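Local coordinates for glycoside hydrolase family protein (Novosphingobium sp. PP1Y, PDB 6Q2F) that is an alpha-L-rhamnosidase, a glycoside hydrolase that probably cleaves terminal rhamnose from glycosides, at residues G70-D74 against V681-D686; V379-K385 against S546-L550. One frame throughout, in Å; residues are numbered along the deposited sequence.

Interaction 1: residues G70-D74 against V681-D686; sequences GIRKD and VHVPVD
His682 sets the edge of its imidazole against the backbone of Gly70 and Ile71 and the carboxylate of Asp74. Its CE1 lies 3.4 Å from Ile71 N. CG1 of Ile71 touches the same carbon, 3.6 Å from His682 CE1. The joined elements are helix 68-81, after the first strand of the parallel eight-stranded barrel, and the loop after its last, 674-677. The contact therefore lies where the barrel closes.

Asp74 carries most of the polar load. With chi1 at 161°, His682 holds CG opposite its main-chain N, and this turns the ring toward the helix. His682 ND1 then gives a hydrogen bond of 2.7 Å to Asp74 OD2. The acceptor lies near the ring plane, but the ring approaches from above the carboxylate plane, 42° out of it. Val683 N reaches Asp74 OD2 on the syn side, at 3.0 Å. Trp59 also bonds to OD2, and Arg703 forms a salt bridge with OD1. Were Asp74 an alanine, His682 ND1, Val683 N and Trp59 would probably lose their acceptor and Arg703 a charge mate.

Gly70 brings the backbones close. Its CA makes a CH...O contact of 3.2 Å with Val683 O. One helical turn on from Asp69, Lys73 reaches out along an extended chain. Its NZ makes a salt bridge of 2.6 Å with Asp686 OD2, on the syn side. Asp69 also pairs with Lys73 NZ. Arg703 pairs with Asp686 OD1 as well as with Asp74. The buried carboxylate of Asp74 is thus gripped on both oxygens, which is likely to favour its ionised form.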
loop_
_atom_site.group_PDB
_atom_site.type_symbol
_atom_site.label_atom_id
_atom_site.label_comp_id
_atom_site.label_asym_id
_atom_site.label_seq_id
_atom_site.Cartn_x
_atom_site.Cartn_y
_atom_site.Cartn_z
ATOM N N GLY A 70 -30.659 -10.453 -4.327
ATOM C CA GLY A 70 -29.511 -10.587 -3.460
ATOM C C GLY A 70 -28.931 -9.252 -3.025
ATOM O O GLY A 70 -28.432 -9.129 -1.903
ATOM N N ILE A 71 -28.982 -8.248 -3.901
ATOM C CA ILE A 71 -28.451 -6.930 -3.576
ATOM C C ILE A 71 -29.189 -6.349 -2.377
ATOM O O ILE A 71 -28.579 -5.796 -1.449
ATOM C CB ILE A 71 -28.554 -6.006 -4.798
ATOM C CG1 ILE A 71 -27.552 -6.434 -5.881
ATOM C CG2 ILE A 71 -28.337 -4.544 -4.389
ATOM C CD1 ILE A 71 -27.747 -5.714 -7.220
ATOM N N ARG A 72 -30.518 -6.464 -2.382
ATOM C CA ARG A 72 -31.307 -5.972 -1.265
ATOM C C ARG A 72 -30.962 -6.704 0.023
ATOM O O ARG A 72 -30.774 -6.066 1.066
ATOM C CB ARG A 72 -32.792 -6.107 -1.581
ATOM C CG ARG A 72 -33.707 -6.025 -0.353
ATOM C CD ARG A 72 -35.138 -5.689 -0.816
ATOM N NE ARG A 72 -35.224 -4.289 -1.237
ATOM C CZ ARG A 72 -36.197 -3.776 -1.980
ATOM N NH1 ARG A 72 -37.181 -4.545 -2.433
ATOM N NH2 ARG A 72 -36.176 -2.489 -2.275
ATOM N N LYS A 73 -30.888 -8.047 -0.026
ATOM C CA LYS A 73 -30.567 -8.807 1.177
ATOM C C LYS A 73 -29.146 -8.519 1.656
ATOM O O LYS A 73 -28.895 -8.473 2.866
ATOM C CB LYS A 73 -30.766 -10.299 0.930
ATOM C CG LYS A 73 -32.221 -10.688 0.681
ATOM C CD LYS A 73 -32.317 -12.040 -0.027
ATOM C CE LYS A 73 -33.756 -12.530 -0.096
ATOM N NZ LYS A 73 -33.833 -13.858 -0.804
ATOM N N ASP A 74 -28.199 -8.340 0.726
ATOM C CA ASP A 74 -26.865 -7.872 1.115
ATOM C C ASP A 74 -26.944 -6.559 1.874
ATOM O O ASP A 74 -26.364 -6.418 2.961
ATOM C CB ASP A 74 -25.979 -7.676 -0.110
ATOM C CG ASP A 74 -25.479 -8.976 -0.699
ATOM O OD1 ASP A 74 -25.769 -10.053 -0.139
ATOM O OD2 ASP A 74 -24.769 -8.900 -1.725
ATOM N N VAL A 681 -18.258 -10.160 -0.612
ATOM C CA VAL A 681 -18.711 -10.557 -1.934
ATOM C C VAL A 681 -20.238 -10.546 -1.980
ATOM O O VAL A 681 -20.917 -10.928 -1.020
ATOM C CB VAL A 681 -18.121 -11.940 -2.265
ATOM C CG1 VAL A 681 -18.955 -12.656 -3.304
ATOM C CG2 VAL A 681 -16.688 -11.797 -2.760
ATOM N N HIS A 682 -20.782 -10.086 -3.100
ATOM C CA HIS A 682 -22.228 -10.047 -3.287
ATOM C C HIS A 682 -22.807 -11.454 -3.343
ATOM O O HIS A 682 -22.292 -12.318 -4.065
ATOM C CB HIS A 682 -22.562 -9.300 -4.580
ATOM C CG HIS A 682 -23.936 -9.574 -5.103
ATOM N ND1 HIS A 682 -25.071 -9.378 -4.349
ATOM C CD2 HIS A 682 -24.357 -10.002 -6.319
ATOM C CE1 HIS A 682 -26.134 -9.683 -5.071
ATOM N NE2 HIS A 682 -25.727 -10.057 -6.271
ATOM N N VAL A 683 -23.886 -11.672 -2.590
ATOM C CA VAL A 683 -24.560 -12.965 -2.509
ATOM C C VAL A 683 -25.796 -12.931 -3.400
ATOM O O VAL A 683 -26.808 -12.318 -3.036
ATOM C CB VAL A 683 -24.934 -13.304 -1.058
ATOM C CG1 VAL A 683 -25.736 -14.612 -0.996
ATOM C CG2 VAL A 683 -23.685 -13.370 -0.208
ATOM N N PRO A 684 -25.747 -13.528 -4.590
ATOM C CA PRO A 684 -26.889 -13.407 -5.515
ATOM C C PRO A 684 -28.032 -14.364 -5.231
ATOM O O PRO A 684 -29.167 -14.055 -5.614
ATOM C CB PRO A 684 -26.264 -13.713 -6.877
ATOM C CG PRO A 684 -25.241 -14.747 -6.520
ATOM C CD PRO A 684 -24.601 -14.173 -5.242
ATOM N N VAL A 685 -27.776 -15.504 -4.592
ATOM C CA VAL A 685 -28.797 -16.506 -4.299
ATOM C C VAL A 685 -28.541 -17.033 -2.893
ATOM O O VAL A 685 -27.400 -17.077 -2.428
ATOM C CB VAL A 685 -28.804 -17.663 -5.338
ATOM C CG1 VAL A 685 -29.079 -17.135 -6.742
ATOM C CG2 VAL A 685 -27.481 -18.391 -5.338
ATOM N N ASP A 686 -29.610 -17.434 -2.208
ATOM C CA ASP A 686 -29.471 -17.811 -0.804
ATOM C C ASP A 686 -29.048 -19.265 -0.592
ATOM O O ASP A 686 -28.439 -19.557 0.443
ATOM C CB ASP A 686 -30.783 -17.549 -0.045
ATOM C CG ASP A 686 -31.211 -16.078 -0.092
ATOM O OD1 ASP A 686 -30.375 -15.219 -0.424
ATOM O OD2 ASP A 686 -32.384 -15.781 0.212
#

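Interaction 2: residues V379-K385 against S546-L550; sequences VDRYETK and SDRFL
The carboxylate of Asp547 takes Lys385 NZ over its face, 37° out of its plane, in a salt bridge of 2.7 Å to OD1. Two other flat groups lie beside this contact. The guanidinium of Arg381 meets the Asp380 carboxylate edge-on, and Glu383 CD lies over one face of the Tyr382 ring, offset toward its rim. The motif is the packing of a short helix, 382-385, on the long helix 543-575 of the barrel domain. Arg381 holds the N-cap position of the short helix. The loop before it leads from strand 366-374 of an antiparallel sheet. Asp380 bonds back to that sheet through Ser319.

Beside the salt bridge the contact is apolar. Leu550 CD1 touches both Lys385 CB, at 3.7 Å, and Val379 CG1, at 3.8 Å. The Lys385 and Leu550 side chains cross at about a right angle. Val379 CG2 comes only loosely to Ser546 CB. The Ser546 hydroxyl hydrogen-bonds instead to Val540 O.

With CG anti to its carbonyl carbon (chi1 -71°) and an extended chain, Lys385 runs past Leu550 to Asp547. Its ammonium also hydrogen-bonds to the backbone carbonyl of Asp380: NZ lies 2.7 Å from Asp380 O, tilted 25° from the carbonyl plane.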
loop_
_atom_site.group_PDB
_atom_site.type_symbol
_atom_site.label_atom_id
_atom_site.label_comp_id
_atom_site.label_asym_id
_atom_site.label_seq_id
_atom_site.Cartn_x
_atom_site.Cartn_y
_atom_site.Cartn_z
ATOM N N VAL A 379 25.685 5.359 -20.419
ATOM C CA VAL A 379 25.074 5.627 -19.126
ATOM C C VAL A 379 24.891 4.307 -18.397
ATOM O O VAL A 379 24.192 3.403 -18.873
ATOM C CB VAL A 379 23.749 6.368 -19.282
ATOM C CG1 VAL A 379 23.045 6.447 -17.926
ATOM C CG2 VAL A 379 23.997 7.770 -19.849
ATOM N N ASP A 380 25.537 4.181 -17.244
ATOM C CA ASP A 380 25.430 2.957 -16.470
ATOM C C ASP A 380 23.997 2.762 -15.992
ATOM O O ASP A 380 23.404 3.662 -15.393
ATOM C CB ASP A 380 26.395 3.006 -15.289
ATOM C CG ASP A 380 26.314 1.772 -14.438
ATOM O OD1 ASP A 380 26.402 0.665 -15.014
ATOM O OD2 ASP A 380 26.136 1.903 -13.210
ATOM N N ARG A 381 23.437 1.590 -16.290
ATOM C CA ARG A 381 22.071 1.229 -15.911
ATOM C C ARG A 381 21.057 2.287 -16.340
ATOM O O ARG A 381 20.171 2.688 -15.573
ATOM C CB ARG A 381 21.985 0.932 -14.412
ATOM C CG ARG A 381 22.141 -0.570 -14.149
ATOM C CD ARG A 381 22.630 -0.847 -12.778
ATOM N NE ARG A 381 23.917 -0.218 -12.521
ATOM C CZ ARG A 381 24.524 -0.297 -11.343
ATOM N NH1 ARG A 381 23.939 -0.977 -10.364
ATOM N NH2 ARG A 381 25.696 0.292 -11.139
ATOM N N TYR A 382 21.162 2.704 -17.612
ATOM C CA TYR A 382 20.302 3.778 -18.104
ATOM C C TYR A 382 18.847 3.336 -18.183
ATOM O O TYR A 382 17.941 4.146 -17.961
ATOM C CB TYR A 382 20.793 4.285 -19.469
ATOM C CG TYR A 382 20.281 3.536 -20.685
ATOM C CD1 TYR A 382 19.065 3.874 -21.278
ATOM C CD2 TYR A 382 21.012 2.494 -21.241
ATOM C CE1 TYR A 382 18.588 3.186 -22.379
ATOM C CE2 TYR A 382 20.551 1.808 -22.347
ATOM C CZ TYR A 382 19.338 2.159 -22.915
ATOM O OH TYR A 382 18.875 1.468 -24.019
ATOM N N GLU A 383 18.598 2.060 -18.512
ATOM C CA GLU A 383 17.219 1.594 -18.637
ATOM C C GLU A 383 16.427 1.871 -17.363
ATOM O O GLU A 383 15.311 2.400 -17.419
ATOM C CB GLU A 383 17.183 0.103 -18.986
ATOM C CG GLU A 383 17.800 -0.241 -20.353
ATOM C CD GLU A 383 19.218 -0.727 -20.222
ATOM O OE1 GLU A 383 19.791 -0.531 -19.132
ATOM O OE2 GLU A 383 19.772 -1.295 -21.186
ATOM N N THR A 384 16.987 1.531 -16.195
ATOM C CA THR A 384 16.243 1.788 -14.965
ATOM C C THR A 384 16.233 3.276 -14.629
ATOM O O THR A 384 15.207 3.804 -14.190
ATOM C CB THR A 384 16.779 0.946 -13.792
ATOM O OG1 THR A 384 16.038 1.252 -12.599
ATOM C CG2 THR A 384 18.240 1.176 -13.535
ATOM N N LYS A 385 17.344 3.981 -14.875
ATOM C CA LYS A 385 17.384 5.412 -14.566
ATOM C C LYS A 385 16.422 6.203 -15.439
ATOM O O LYS A 385 15.924 7.248 -15.014
ATOM C CB LYS A 385 18.803 5.967 -14.721
ATOM C CG LYS A 385 19.784 5.496 -13.651
ATOM C CD LYS A 385 21.229 5.829 -14.056
ATOM C CE LYS A 385 22.231 5.353 -12.990
ATOM N NZ LYS A 385 23.647 5.521 -13.426
ATOM N N SER A 546 24.542 13.286 -16.034
ATOM C CA SER A 546 23.508 12.474 -16.665
ATOM C C SER A 546 22.671 11.769 -15.613
ATOM O O SER A 546 21.450 11.668 -15.754
ATOM C CB SER A 546 24.124 11.470 -17.640
ATOM O OG SER A 546 24.331 12.080 -18.906
ATOM N N ASP A 547 23.304 11.320 -14.525
ATOM C CA ASP A 547 22.546 10.691 -13.446
ATOM C C ASP A 547 21.601 11.688 -12.786
ATOM O O ASP A 547 20.475 11.330 -12.414
ATOM C CB ASP A 547 23.495 10.090 -12.413
ATOM C CG ASP A 547 24.131 8.803 -12.889
ATOM O OD1 ASP A 547 23.640 8.232 -13.887
ATOM O OD2 ASP A 547 25.112 8.355 -12.264
ATOM N N ARG A 548 22.031 12.948 -12.641
ATOM C CA ARG A 548 21.135 13.946 -12.067
ATOM C C ARG A 548 20.041 14.330 -13.049
ATOM O O ARG A 548 18.891 14.534 -12.648
ATOM C CB ARG A 548 21.911 15.178 -11.615
ATOM C CG ARG A 548 22.745 14.908 -10.382
ATOM C CD ARG A 548 23.609 16.091 -10.036
ATOM N NE ARG A 548 24.438 15.762 -8.886
ATOM C CZ ARG A 548 25.211 16.628 -8.244
ATOM N NH1 ARG A 548 25.279 17.903 -8.628
ATOM N NH2 ARG A 548 25.909 16.207 -7.210
ATOM N N PHE A 549 20.361 14.401 -14.344
ATOM C CA PHE A 549 19.287 14.643 -15.296
ATOM C C PHE A 549 18.250 13.536 -15.230
ATOM O O PHE A 549 17.043 13.804 -15.240
ATOM C CB PHE A 549 19.793 14.754 -16.723
ATOM C CG PHE A 549 18.698 14.541 -17.727
ATOM C CD1 PHE A 549 17.693 15.480 -17.869
ATOM C CD2 PHE A 549 18.634 13.379 -18.475
ATOM C CE1 PHE A 549 16.662 15.291 -18.776
ATOM C CE2 PHE A 549 17.602 13.182 -19.378
ATOM C CZ PHE A 549 16.614 14.138 -19.525
ATOM N N LEU A 550 18.698 12.282 -15.187
ATOM C CA LEU A 550 17.746 11.179 -15.156
ATOM C C LEU A 550 16.913 11.221 -13.881
ATOM O O LEU A 550 15.691 11.027 -13.933
ATOM C CB LEU A 550 18.486 9.847 -15.324
ATOM C CG LEU A 550 19.204 9.799 -16.687
ATOM C CD1 LEU A 550 20.259 8.697 -16.772
ATOM C CD2 LEU A 550 18.200 9.682 -17.835
HETATM O O HOH W 1 23.565 7.095 -10.396
#

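Interactions 1 and 2 lie on opposite sides of the chain's centre, with centres about 53 Å apart and nearest atoms about 37 Å apart. They share no element. Along the chain, interaction 2 is nested inside the span closed by interaction 1. Both are largely buried, each with one or two partly exposed residues where its lysine meets an aspartate. Interaction 1 stays within the barrel domain and joins its first helix to the loop after its last barrel strand. It is mostly polar. Interaction 2 fixes a neighbouring sheet's exit loop to a barrel helix. There, aliphatic packing backs a single salt bridge.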